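Protein FmtA (Staphylococcus aureus, PDB 5ZH8) removes D-alanyl groups from wall and lipoteichoic acids of the cell envelope, acting as an esterase that influences methicillin resistance and autolysis. Local coordinates at residues 116-119 with 120-123; 125-128 with 129-132; 299-303 with 304-308; 317-320 with 321-324; 368-371 with 372-375. All blocks are in the same frame, centred on the assembly; numbering follows the deposited sequence.

Contact 1. Residues 116-119 with 120-123; sequences KNTP and NTMF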
loop_
_atom_site.group_PDB
_atom_site.type_symbol
_atom_site.label_atom_id
_atom_site.label_comp_id
_atom_site.label_asym_id
_atom_site.label_seq_id
_atom_site.Cartn_x
_atom_site.Cartn_y
_atom_site.Cartn_z
ATOM N N LYS A 116 11.715 17.744 10.574
ATOM C CA LYS A 116 10.632 17.138 11.351
ATOM C C LYS A 116 9.270 17.606 10.866
ATOM O O LYS A 116 9.147 18.704 10.352
ATOM C CB LYS A 116 10.792 17.450 12.844
ATOM C CG LYS A 116 11.932 16.684 13.506
ATOM C CD LYS A 116 11.552 16.242 14.913
ATOM C CE LYS A 116 12.604 15.337 15.539
ATOM N NZ LYS A 116 13.857 16.078 15.870
ATOM N N ASN A 117 8.259 16.755 11.024
ATOM C CA ASN A 117 6.859 17.141 10.774
ATOM C C ASN A 117 6.390 18.143 11.818
ATOM O O ASN A 117 6.529 17.910 13.015
ATOM C CB ASN A 117 5.929 15.926 10.819
ATOM C CG ASN A 117 5.966 15.108 9.545
ATOM O OD1 ASN A 117 5.880 15.645 8.451
ATOM N ND2 ASN A 117 6.066 13.795 9.686
ATOM N N THR A 118 5.836 19.256 11.359
ATOM C CA THR A 118 5.285 20.275 12.241
ATOM C C THR A 118 3.842 20.520 11.834
ATOM O O THR A 118 3.379 19.945 10.844
ATOM C CB THR A 118 6.087 21.578 12.125
ATOM O OG1 THR A 118 5.966 22.098 10.800
ATOM C CG2 THR A 118 7.549 21.326 12.413
ATOM N N PRO A 119 3.114 21.357 12.594
ATOM C CA PRO A 119 1.773 21.746 12.139
ATOM C C PRO A 119 1.775 22.479 10.794
ATOM O O PRO A 119 0.768 22.480 10.093
ATOM C CB PRO A 119 1.276 22.661 13.261
ATOM C CG PRO A 119 1.983 22.169 14.480
ATOM C CD PRO A 119 3.353 21.763 13.992
ATOM N N ASN A 120 2.905 23.085 10.438
ATOM C CA ASN A 120 3.061 23.748 9.140
ATOM C C ASN A 120 3.216 22.793 7.955
ATOM O O ASN A 120 2.993 23.195 6.812
ATOM C CB ASN A 120 4.243 24.718 9.170
ATOM C CG ASN A 120 3.815 26.132 9.467
ATOM O OD1 ASN A 120 3.978 26.622 10.585
ATOM N ND2 ASN A 120 3.228 26.791 8.467
ATOM N N THR A 121 3.599 21.546 8.222
ATOM C CA THR A 121 3.763 20.553 7.168
ATOM C C THR A 121 2.467 20.326 6.392
ATOM O O THR A 121 1.407 20.064 6.982
ATOM C CB THR A 121 4.215 19.202 7.735
ATOM O OG1 THR A 121 5.393 19.383 8.527
ATOM C CG2 THR A 121 4.507 18.222 6.612
ATOM N N MET A 122 2.572 20.421 5.070
ATOM C CA MET A 122 1.446 20.226 4.164
ATOM C C MET A 122 1.611 18.888 3.454
ATOM O O MET A 122 2.675 18.599 2.910
ATOM C CB MET A 122 1.394 21.363 3.139
ATOM C CG MET A 122 1.195 22.727 3.771
ATOM S SD MET A 122 1.694 24.112 2.741
ATOM C CE MET A 122 0.383 24.160 1.522
ATOM N N PHE A 123 0.553 18.085 3.461
ATOM C CA PHE A 123 0.592 16.738 2.903
ATOM C C PHE A 123 -0.220 16.646 1.629
ATOM O O PHE A 123 -1.247 17.295 1.498
ATOM C CB PHE A 123 0.045 15.732 3.917
ATOM C CG PHE A 123 0.849 15.654 5.176
ATOM C CD1 PHE A 123 0.684 16.601 6.172
ATOM C CD2 PHE A 123 1.778 14.647 5.359
ATOM C CE1 PHE A 123 1.428 16.540 7.330
ATOM C CE2 PHE A 123 2.524 14.584 6.517
ATOM C CZ PHE A 123 2.351 15.530 7.506
#
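Thr121 folds back on Thr118 and Asn117, and its side chain can be followed atom by atom. Thr121 CB lies 3.3 Å from Thr118 O. Beyond it the two branches part: Thr121 OG1 takes the backbone N-H of Thr118, at 2.9 Å from Thr118 N with a nearly straight angle of 167°, whereas Thr121 CG2 goes the other way and comes within 3.5 Å of Asn117 OD1. The split follows from chi1 of -54°, which sets OG1 beside the residue's own N and the methyl beside its carbonyl carbon. A return bond runs from Thr121 N to Thr118 O (3.1 Å), with the donor well above the carbonyl plane, and it closes a type I beta turn with Pro119 and Asn120 at its corners. Within this turn Thr118 OG1 accepts a weak bond from Asn120 N at 3.2 Å, as in an ST turn. Asn117 OD1 also meets Phe123 obliquely, 3.7 Å from CZ, the amide and ring planes being 41° apart. The other end of that amide, ND2, is bound to Tyr106 O, and the amide of Asn120 grips Leu65 N and Ser63 O. The turn thus leads the chain from strand 115-116 into strand 123-124, with side-chain amides tying it to neighbouring segments. Because Thr121 OG1 is bonded to Gln109 OE1 as well as to Thr118 N, this buried hydroxyl has two polar partners, which should fix its rotation and hold Thr118 and Thr121 together independently of the main-chain bond.

Contact 2. Residues 125-128 with 129-132; sequences IGSA and QKFS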
loop_
_atom_site.group_PDB
_atom_site.type_symbol
_atom_site.label_atom_id
_atom_site.label_comp_id
_atom_site.label_asym_id
_atom_site.label_seq_id
_atom_site.Cartn_x
_atom_site.Cartn_y
_atom_site.Cartn_z
ATOM N N ILE A 125 -2.903 15.519 -0.356
ATOM C CA ILE A 125 -4.197 14.996 0.073
ATOM C C ILE A 125 -4.761 13.974 -0.900
ATOM O O ILE A 125 -5.753 13.312 -0.581
ATOM C CB ILE A 125 -5.237 16.115 0.316
ATOM C CG1 ILE A 125 -5.689 16.777 -0.996
ATOM C CG2 ILE A 125 -4.682 17.156 1.278
ATOM C CD1 ILE A 125 -6.794 17.803 -0.819
ATOM N N GLY A 126 -4.147 13.854 -2.076
ATOM C CA GLY A 126 -4.607 12.924 -3.102
ATOM C C GLY A 126 -6.103 13.025 -3.363
ATOM O O GLY A 126 -6.657 14.120 -3.505
ATOM N N SER A 127 -6.766 11.872 -3.375
ATOM C CA SER A 127 -8.178 11.782 -3.738
ATOM C C SER A 127 -9.121 12.642 -2.891
ATOM O O SER A 127 -10.277 12.850 -3.271
ATOM C CB SER A 127 -8.636 10.337 -3.670
ATOM O OG SER A 127 -9.868 10.192 -4.330
ATOM N N ALA A 128 -8.645 13.141 -1.752
ATOM C CA ALA A 128 -9.434 14.071 -0.954
ATOM C C ALA A 128 -9.626 15.427 -1.644
ATOM O O ALA A 128 -10.515 16.183 -1.254
ATOM C CB ALA A 128 -8.824 14.253 0.426
ATOM N N GLN A 129 -8.815 15.738 -2.659
ATOM C CA GLN A 129 -9.048 16.947 -3.467
ATOM C C GLN A 129 -10.366 16.881 -4.237
ATOM O O GLN A 129 -10.928 17.915 -4.583
ATOM C CB GLN A 129 -7.905 17.227 -4.451
ATOM C CG GLN A 129 -7.968 18.640 -5.029
ATOM C CD GLN A 129 -6.911 18.919 -6.071
ATOM O OE1 GLN A 129 -6.382 18.002 -6.696
ATOM N NE2 GLN A 129 -6.608 20.198 -6.280
ATOM N N LYS A 130 -10.860 15.679 -4.503
ATOM C CA LYS A 130 -12.179 15.525 -5.123
ATOM C C LYS A 130 -13.288 16.286 -4.366
ATOM O O LYS A 130 -14.267 16.714 -4.975
ATOM C CB LYS A 130 -12.548 14.047 -5.234
ATOM C CG LYS A 130 -11.687 13.273 -6.217
ATOM C CD LYS A 130 -12.213 11.867 -6.417
ATOM C CE LYS A 130 -11.391 11.113 -7.446
ATOM N NZ LYS A 130 -9.969 10.963 -7.041
ATOM N N PHE A 131 -13.125 16.444 -3.053
ATOM C CA PHE A 131 -14.045 17.234 -2.231
ATOM C C PHE A 131 -14.023 18.707 -2.637
ATOM O O PHE A 131 -15.065 19.338 -2.751
ATOM C CB PHE A 131 -13.692 17.067 -0.741
ATOM C CG PHE A 131 -14.557 17.872 0.199
ATOM C CD1 PHE A 131 -15.943 17.861 0.092
ATOM C CD2 PHE A 131 -13.977 18.624 1.219
ATOM C CE1 PHE A 131 -16.730 18.596 0.964
ATOM C CE2 PHE A 131 -14.755 19.363 2.094
ATOM C CZ PHE A 131 -16.136 19.351 1.963
ATOM N N SER A 132 -12.829 19.243 -2.855
ATOM C CA SER A 132 -12.657 20.603 -3.376
ATOM C C SER A 132 -13.407 20.775 -4.708
ATOM O O SER A 132 -14.169 21.737 -4.883
ATOM C CB SER A 132 -11.161 20.923 -3.534
ATOM O OG SER A 132 -10.932 21.998 -4.432
#
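Ile125 lays the end of its side chain against the start of Gln129: CD1 is 3.4 Å from Gln129 N and 3.8 Å from Gln129 CB, and the two side chains cross at about a right angle. Its CG1 is held between the backbone N and the carbonyl carbon (chi1 70°), which turns the chain toward the coming helix. The backbone meanwhile takes up 3-10-type i to i+3 bonds. Gln129 N donates to Gly126 O at 2.8 Å with an angle of 172°, and Lys130 N to Ser127 O at 3.1 Å, both reaching back three residues. Ser127 and Lys130, with Ala128 and Gln129 between them, form the Ser-X-X-Lys motif of the penicillin-recognising serine hydrolases, in whose active sites the serine is the nucleophile; a like role here is consistent with the family. One helical turn brings the pair to the same side. Lys130 CG passes 3.3 Å from Ser127 O, the chain runs on extended, and a bend at its last torsion (chi4 61°) lets Lys130 NZ donate a hydrogen bond to Ser127 OG at 2.8 Å. NZ also forms a salt bridge with Asp213, and Ser127 OG a hydrogen bond with Tyr211 OH. Gln129 leads off in another direction, its OE1 accepting from Asn287 N, while the ring of Phe131 meets that of Phe333 at a steep angle.

Contact 3. Residues 299-303 with 304-308; sequences ITQIQ and QYKLF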
loop_
_atom_site.group_PDB
_atom_site.type_symbol
_atom_site.label_atom_id
_atom_site.label_comp_id
_atom_site.label_asym_id
_atom_site.label_seq_id
_atom_site.Cartn_x
_atom_site.Cartn_y
_atom_site.Cartn_z
ATOM N N ILE A 299 -13.778 22.031 6.789
ATOM C CA ILE A 299 -14.966 21.248 7.113
ATOM C C ILE A 299 -15.834 21.927 8.170
ATOM O O ILE A 299 -17.052 21.959 8.034
ATOM C CB ILE A 299 -14.573 19.828 7.568
ATOM C CG1 ILE A 299 -14.054 19.043 6.368
ATOM C CG2 ILE A 299 -15.751 19.095 8.201
ATOM C CD1 ILE A 299 -13.156 17.896 6.759
ATOM N N THR A 300 -15.214 22.469 9.214
ATOM C CA THR A 300 -15.968 23.127 10.277
ATOM C C THR A 300 -16.703 24.362 9.760
ATOM O O THR A 300 -17.823 24.644 10.182
ATOM C CB THR A 300 -15.070 23.561 11.443
ATOM O OG1 THR A 300 -13.997 24.369 10.948
ATOM C CG2 THR A 300 -14.528 22.353 12.175
ATOM N N GLN A 301 -16.066 25.099 8.854
ATOM C CA GLN A 301 -16.686 26.283 8.264
ATOM C C GLN A 301 -17.838 25.939 7.324
ATOM O O GLN A 301 -18.842 26.649 7.295
ATOM C CB GLN A 301 -15.648 27.121 7.539
ATOM C CG GLN A 301 -14.795 27.947 8.479
ATOM C CD GLN A 301 -13.864 28.867 7.727
ATOM O OE1 GLN A 301 -14.081 30.074 7.674
ATOM N NE2 GLN A 301 -12.832 28.296 7.118
ATOM N N ILE A 302 -17.698 24.855 6.566
ATOM C CA ILE A 302 -18.799 24.357 5.738
ATOM C C ILE A 302 -19.947 23.902 6.644
ATOM O O ILE A 302 -21.110 24.217 6.385
ATOM C CB ILE A 302 -18.351 23.217 4.793
ATOM C CG1 ILE A 302 -17.401 23.771 3.723
ATOM C CG2 ILE A 302 -19.553 22.564 4.124
ATOM C CD1 ILE A 302 -16.547 22.724 3.042
ATOM N N GLN A 303 -19.610 23.190 7.715
ATOM C CA GLN A 303 -20.590 22.769 8.710
ATOM C C GLN A 303 -21.335 23.961 9.298
ATOM O O GLN A 303 -22.510 23.847 9.647
ATOM C CB GLN A 303 -19.923 21.966 9.834
ATOM C CG GLN A 303 -19.693 20.498 9.500
ATOM C CD GLN A 303 -19.044 19.741 10.639
ATOM O OE1 GLN A 303 -18.007 20.154 11.161
ATOM N NE2 GLN A 303 -19.645 18.627 11.029
ATOM N N GLN A 304 -20.650 25.095 9.407
ATOM C CA GLN A 304 -21.257 26.338 9.896
ATOM C C GLN A 304 -21.904 27.192 8.794
ATOM O O GLN A 304 -22.154 28.374 8.993
ATOM C CB GLN A 304 -20.202 27.156 10.630
ATOM C CG GLN A 304 -19.774 26.525 11.940
ATOM C CD GLN A 304 -18.452 27.057 12.451
ATOM O OE1 GLN A 304 -17.740 27.794 11.760
ATOM N NE2 GLN A 304 -18.112 26.681 13.677
ATOM N N TYR A 305 -22.165 26.589 7.638
ATOM C CA TYR A 305 -22.902 27.232 6.547
ATOM C C TYR A 305 -22.206 28.456 5.967
ATOM O O TYR A 305 -22.834 29.483 5.747
ATOM C CB TYR A 305 -24.321 27.577 7.003
ATOM C CG TYR A 305 -24.994 26.430 7.718
ATOM C CD1 TYR A 305 -25.158 25.205 7.085
ATOM C CD2 TYR A 305 -25.453 26.566 9.019
ATOM C CE1 TYR A 305 -25.763 24.150 7.728
ATOM C CE2 TYR A 305 -26.060 25.514 9.668
ATOM C CZ TYR A 305 -26.216 24.313 9.015
ATOM O OH TYR A 305 -26.819 23.268 9.663
ATOM N N LYS A 306 -20.921 28.334 5.668
ATOM C CA LYS A 306 -20.151 29.425 5.104
ATOM C C LYS A 306 -20.031 29.379 3.609
ATOM O O LYS A 306 -19.638 30.329 3.012
ATOM C CB LYS A 306 -18.771 29.498 5.703
ATOM C CG LYS A 306 -18.710 30.293 6.979
ATOM C CD LYS A 306 -17.397 31.031 7.099
ATOM C CE LYS A 306 -17.017 31.219 8.555
ATOM N NZ LYS A 306 -15.581 31.543 8.736
ATOM N N LEU A 307 -20.300 28.249 3.008
ATOM C CA LEU A 307 -20.311 28.164 1.544
ATOM C C LEU A 307 -21.716 28.083 0.978
ATOM O O LEU A 307 -21.971 28.595 -0.106
ATOM C CB LEU A 307 -19.533 26.942 1.062
ATOM C CG LEU A 307 -18.022 27.000 1.170
ATOM C CD1 LEU A 307 -17.471 25.784 0.443
ATOM C CD2 LEU A 307 -17.454 28.289 0.593
ATOM N N PHE A 308 -22.609 27.396 1.690
ATOM C CA PHE A 308 -23.997 27.269 1.282
ATOM C C PHE A 308 -24.938 27.458 2.472
ATOM O O PHE A 308 -24.538 27.315 3.632
ATOM C CB PHE A 308 -24.259 25.895 0.661
ATOM C CG PHE A 308 -23.182 25.420 -0.276
ATOM C CD1 PHE A 308 -23.074 25.939 -1.566
ATOM C CD2 PHE A 308 -22.289 24.436 0.121
ATOM C CE1 PHE A 308 -22.101 25.485 -2.435
ATOM C CE2 PHE A 308 -21.315 23.976 -0.745
ATOM C CZ PHE A 308 -21.219 24.504 -2.023
#
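A Schellman motif ends helix 292-303 here, with Tyr305 as its C-prime residue at a positive phi of 63°. Two backbone bonds define it: Lys306 N reaches back to Gln301 O at 3.1 Å, and the shorter bond runs from Tyr305 N to Ile302 O at 2.9 Å. Just before them Gln304 N still makes a helix-type bond to Thr300 O, 3.0 Å long, so the helical pattern persists until the chain reverses. The side chain of Gln304 lies over the same acceptor, its CG 3.2 Å from Thr300 O. The ring of Tyr305 sits with one face over the backbone, Gln303 O standing 3.6 Å above the ring plane and over its centre; its OH is bonded to Asn314 OD1. Gln301 and Lys306 occupy the positions flanking the motif, where an apolar pair often packs, but here the pair is polar. Gln301 extends beyond CG to bring OE1 to Lys306 NZ; the ammonium and the amide oxygen are polar partners, though their modelled separation is too short to be trusted. The other end of this amide, NE2, donates to Leu243 O and Lys297 O. An apolar contact forms alongside, with Ile302 CG1 3.8 Å from Leu307 CD1; Ile302 also packs on Leu135 of helix 129-142. The chemistry implies that Gln301 O and Ile302 O, two carbonyls of the last helical turn, are satisfied by the reversing chain itself, through the N-H groups of Lys306 and Tyr305.

Contact 4. Residues 317-320 with 321-324; sequences LHEF and GTKQ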
loop_
_atom_site.group_PDB
_atom_site.type_symbol
_atom_site.label_atom_id
_atom_site.label_comp_id
_atom_site.label_asym_id
_atom_site.label_seq_id
_atom_site.Cartn_x
_atom_site.Cartn_y
_atom_site.Cartn_z
ATOM N N LEU A 317 -24.069 17.198 3.202
ATOM C CA LEU A 317 -23.260 16.570 4.249
ATOM C C LEU A 317 -23.882 15.322 4.883
ATOM O O LEU A 317 -23.141 14.484 5.400
ATOM C CB LEU A 317 -22.947 17.574 5.371
ATOM C CG LEU A 317 -22.153 18.845 5.031
ATOM C CD1 LEU A 317 -21.794 19.580 6.315
ATOM C CD2 LEU A 317 -20.904 18.553 4.220
ATOM N N HIS A 318 -25.212 15.193 4.895
ATOM C CA HIS A 318 -25.854 14.147 5.723
ATOM C C HIS A 318 -26.890 13.227 5.067
ATOM O O HIS A 318 -27.223 12.193 5.642
ATOM C CB HIS A 318 -26.484 14.796 6.950
ATOM C CG HIS A 318 -25.526 15.616 7.753
ATOM N ND1 HIS A 318 -24.309 15.130 8.171
ATOM C CD2 HIS A 318 -25.614 16.877 8.235
ATOM C CE1 HIS A 318 -23.689 16.056 8.880
ATOM N NE2 HIS A 318 -24.458 17.126 8.933
ATOM N N GLU A 319 -27.408 13.587 3.893
ATOM C CA GLU A 319 -28.448 12.784 3.249
ATOM C C GLU A 319 -27.806 11.674 2.445
ATOM O O GLU A 319 -26.956 11.941 1.600
ATOM C CB GLU A 319 -29.325 13.647 2.333
ATOM C CG GLU A 319 -30.432 12.872 1.621
ATOM C CD GLU A 319 -31.370 13.767 0.833
ATOM O OE1 GLU A 319 -31.954 14.707 1.406
ATOM O OE2 GLU A 319 -31.545 13.524 -0.372
ATOM N N PHE A 320 -28.210 10.431 2.700
ATOM C CA PHE A 320 -27.781 9.308 1.870
ATOM C C PHE A 320 -28.843 8.228 1.783
ATOM O O PHE A 320 -29.601 8.022 2.728
ATOM C CB PHE A 320 -26.438 8.737 2.342
ATOM C CG PHE A 320 -26.512 7.881 3.570
ATOM C CD1 PHE A 320 -26.755 8.444 4.811
ATOM C CD2 PHE A 320 -26.277 6.516 3.491
ATOM C CE1 PHE A 320 -26.793 7.655 5.950
ATOM C CE2 PHE A 320 -26.311 5.722 4.622
ATOM C CZ PHE A 320 -26.566 6.292 5.857
ATOM N N GLY A 321 -28.884 7.547 0.639
ATOM C CA GLY A 321 -29.889 6.531 0.362
ATOM C C GLY A 321 -31.164 7.137 -0.196
ATOM O O GLY A 321 -32.262 6.660 0.083
ATOM N N THR A 322 -31.006 8.185 -0.998
ATOM C CA THR A 322 -32.130 8.893 -1.598
ATOM C C THR A 322 -31.898 9.066 -3.090
ATOM O O THR A 322 -30.772 8.963 -3.568
ATOM C CB THR A 322 -32.302 10.288 -0.970
ATOM O OG1 THR A 322 -31.150 11.090 -1.269
ATOM C CG2 THR A 322 -32.467 10.181 0.541
ATOM N N LYS A 323 -32.935 9.397 -3.811
ATOM C CA LYS A 323 -32.775 9.593 -5.214
ATOM C C LYS A 323 -31.663 10.586 -5.489
ATOM O O LYS A 323 -30.838 10.360 -6.334
ATOM C CB LYS A 323 -34.097 10.036 -5.809
ATOM C CG LYS A 323 -34.014 10.467 -7.246
ATOM C CD LYS A 323 -34.124 9.289 -8.177
ATOM C CE LYS A 323 -34.299 9.750 -9.610
ATOM N NZ LYS A 323 -35.588 10.453 -9.853
ATOM N N GLN A 324 -31.635 11.671 -4.741
ATOM C CA GLN A 324 -30.643 12.727 -4.930
ATOM C C GLN A 324 -29.254 12.285 -4.517
ATOM O O GLN A 324 -28.291 12.477 -5.267
ATOM C CB GLN A 324 -31.034 13.968 -4.127
ATOM C CG GLN A 324 -30.163 15.175 -4.421
ATOM C CD GLN A 324 -30.589 16.416 -3.675
ATOM O OE1 GLN A 324 -31.618 16.431 -2.996
ATOM N NE2 GLN A 324 -29.794 17.468 -3.791
HETATM O O HOH W 1 -33.326 14.132 -2.016
#
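Glu319 and Thr322 face each other across the turn by which the chain leaves helix 310-318 of the beta-lactamase-type domain and heads for strand 329-330. On the close side, Thr322 OG1 donates to Glu319 OE2 at 2.6 Å, meeting the carboxylate on its anti side and 22° out of its plane. The aliphatic parts lie together as well: Glu319 CG is 3.5 Å from Thr322 CG2, and the two side chains cross at about a right angle. Glu319 gets there by an extended chain with CG anti to its N (chi1 180°). Its other oxygen, OE1, accepts from Val396 N, and Thr322 OG1 is bonded in turn to Tyr325 N, so the buried acid and hydroxyl each have further partners. Gly321 carries the reversal between them at a positive phi of 85°. The loose, solvent-side part is Gln324, an exposed residue that touches the acid only lightly, its CB 3.8 Å from Glu319 OE2. Its amide connects through water instead: a single water donates to Glu319 OE2 at 2.5 Å and to Gln324 OE1 at 3.0 Å.

Contact 5. Residues 368-371 with 372-375; sequences KGNN and EVRI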
loop_
_atom_site.group_PDB
_atom_site.type_symbol
_atom_site.label_atom_id
_atom_site.label_comp_id
_atom_site.label_asym_id
_atom_site.label_seq_id
_atom_site.Cartn_x
_atom_site.Cartn_y
_atom_site.Cartn_z
ATOM N N LYS A 368 3.982 5.486 3.987
ATOM C CA LYS A 368 2.822 4.690 3.611
ATOM C C LYS A 368 2.569 3.573 4.612
ATOM O O LYS A 368 3.499 2.899 5.067
ATOM C CB LYS A 368 3.003 4.097 2.220
ATOM C CG LYS A 368 1.738 3.498 1.634
ATOM C CD LYS A 368 1.994 3.048 0.197
ATOM C CE LYS A 368 0.721 2.587 -0.491
ATOM N NZ LYS A 368 0.010 1.525 0.284
ATOM N N GLY A 369 1.299 3.388 4.944
ATOM C CA GLY A 369 0.893 2.374 5.899
ATOM C C GLY A 369 -0.592 2.458 6.138
ATOM O O GLY A 369 -1.298 3.148 5.421
ATOM N N ASN A 370 -1.062 1.757 7.158
ATOM C CA ASN A 370 -2.486 1.681 7.446
ATOM C C ASN A 370 -2.934 2.881 8.281
ATOM O O ASN A 370 -2.803 2.892 9.512
ATOM C CB ASN A 370 -2.791 0.372 8.166
ATOM C CG ASN A 370 -4.266 0.059 8.209
ATOM O OD1 ASN A 370 -5.107 0.942 8.053
ATOM N ND2 ASN A 370 -4.587 -1.211 8.426
ATOM N N ASN A 371 -3.471 3.894 7.611
ATOM C CA ASN A 371 -3.939 5.087 8.307
ATOM C C ASN A 371 -5.343 4.877 8.903
ATOM O O ASN A 371 -5.708 5.524 9.879
ATOM C CB ASN A 371 -3.924 6.292 7.354
ATOM C CG ASN A 371 -3.813 7.617 8.084
ATOM O OD1 ASN A 371 -3.032 7.753 9.035
ATOM N ND2 ASN A 371 -4.585 8.606 7.639
ATOM N N GLU A 372 -6.120 3.968 8.313
ATOM C CA GLU A 372 -7.539 3.801 8.668
ATOM C C GLU A 372 -7.699 3.208 10.059
ATOM O O GLU A 372 -8.560 3.627 10.821
ATOM C CB GLU A 372 -8.254 2.905 7.664
ATOM C CG GLU A 372 -9.765 3.070 7.682
ATOM C CD GLU A 372 -10.262 4.220 6.813
ATOM O OE1 GLU A 372 -9.545 4.611 5.881
ATOM O OE2 GLU A 372 -11.385 4.721 7.042
ATOM N N VAL A 373 -6.865 2.226 10.376
ATOM C CA VAL A 373 -6.869 1.625 11.695
ATOM C C VAL A 373 -6.570 2.697 12.735
ATOM O O VAL A 373 -7.156 2.691 13.817
ATOM C CB VAL A 373 -5.848 0.467 11.802
ATOM C CG1 VAL A 373 -5.648 0.051 13.250
ATOM C CG2 VAL A 373 -6.310 -0.735 10.988
ATOM N N ARG A 374 -5.677 3.625 12.398
ATOM C CA ARG A 374 -5.279 4.666 13.345
ATOM C C ARG A 374 -6.424 5.629 13.613
ATOM O O ARG A 374 -6.782 5.873 14.760
ATOM C CB ARG A 374 -4.062 5.453 12.840
ATOM C CG ARG A 374 -2.805 4.630 12.590
ATOM C CD ARG A 374 -1.738 5.505 11.948
ATOM N NE ARG A 374 -0.422 4.867 11.865
ATOM C CZ ARG A 374 0.400 4.697 12.895
ATOM N NH1 ARG A 374 0.044 5.080 14.114
ATOM N NH2 ARG A 374 1.577 4.122 12.709
ATOM N N ILE A 375 -6.994 6.174 12.546
ATOM C CA ILE A 375 -8.049 7.174 12.671
ATOM C C ILE A 375 -9.319 6.570 13.293
ATOM O O ILE A 375 -10.046 7.262 13.996
ATOM C CB ILE A 375 -8.338 7.861 11.314
ATOM C CG1 ILE A 375 -9.036 9.209 11.518
ATOM C CG2 ILE A 375 -9.159 6.960 10.398
ATOM C CD1 ILE A 375 -9.101 10.062 10.270
#
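This is an N-cap contact, at the point where the loop after strand 359-365 turns into helix 371-382. Asn370 is the capping residue. Asn370 OD1 accepts from Val373 N at 3.2 Å with an angle of 170°, the donor standing above the amide plane, and more weakly from Glu372 N at the same 3.2 Å. With Asn370 CG anti to that residue's own N (chi1 -166°), the amide reaches forward over the first turn, and Asn370 CG comes within 3.5 Å of Val373 CG2, the side chains crossing at about a right angle. The regular helical bond begins at Asn371, whose O receives Ile375 N at 3.0 Å in the carbonyl plane. Arg374, extended from CG to NE with CG beside its backbone N (chi1 -60°), runs back past Asn370 O, 3.5 Å from Arg374 CG, and its guanidinium is bonded through NH1 to Ser86 OG. On the other flanks, Asn371 ND2 bonds Thr352 OG1 and Leu363 O, and Glu372 joins Tyr354 OH and Arg341. The helix start therefore lies against strands 349-355 and 359-365, with Ile375 packed on Val361 and Thr352, while Asn370 and Val373 meet Tyr266 of the second subunit.

Contact 2 lies deepest, about 2 Å from the chain's centre, and contacts 1, 3, 4 and 5 lie some 16 to 20 Å out, measured centre to centre. Contacts 2 and 5 begin helices and contact 3 ends one, but the chemistry differs: a serine-lysine pair in the core, an asparagine cap at the subunit interface, a backbone-built Schellman end on a partly exposed surface. Contacts 1 and 4 are buried turns using threonine hydroxyls. Contact 3 links two others by apolar packing: Phe131 CZ of contact 2 is 3.6 Å from Ile302 CD1, and Gln303 CG is 3.9 Å from Leu317 CD1 of contact 4. Contacts 1 and 4 lie on opposite sides of the chain's centre.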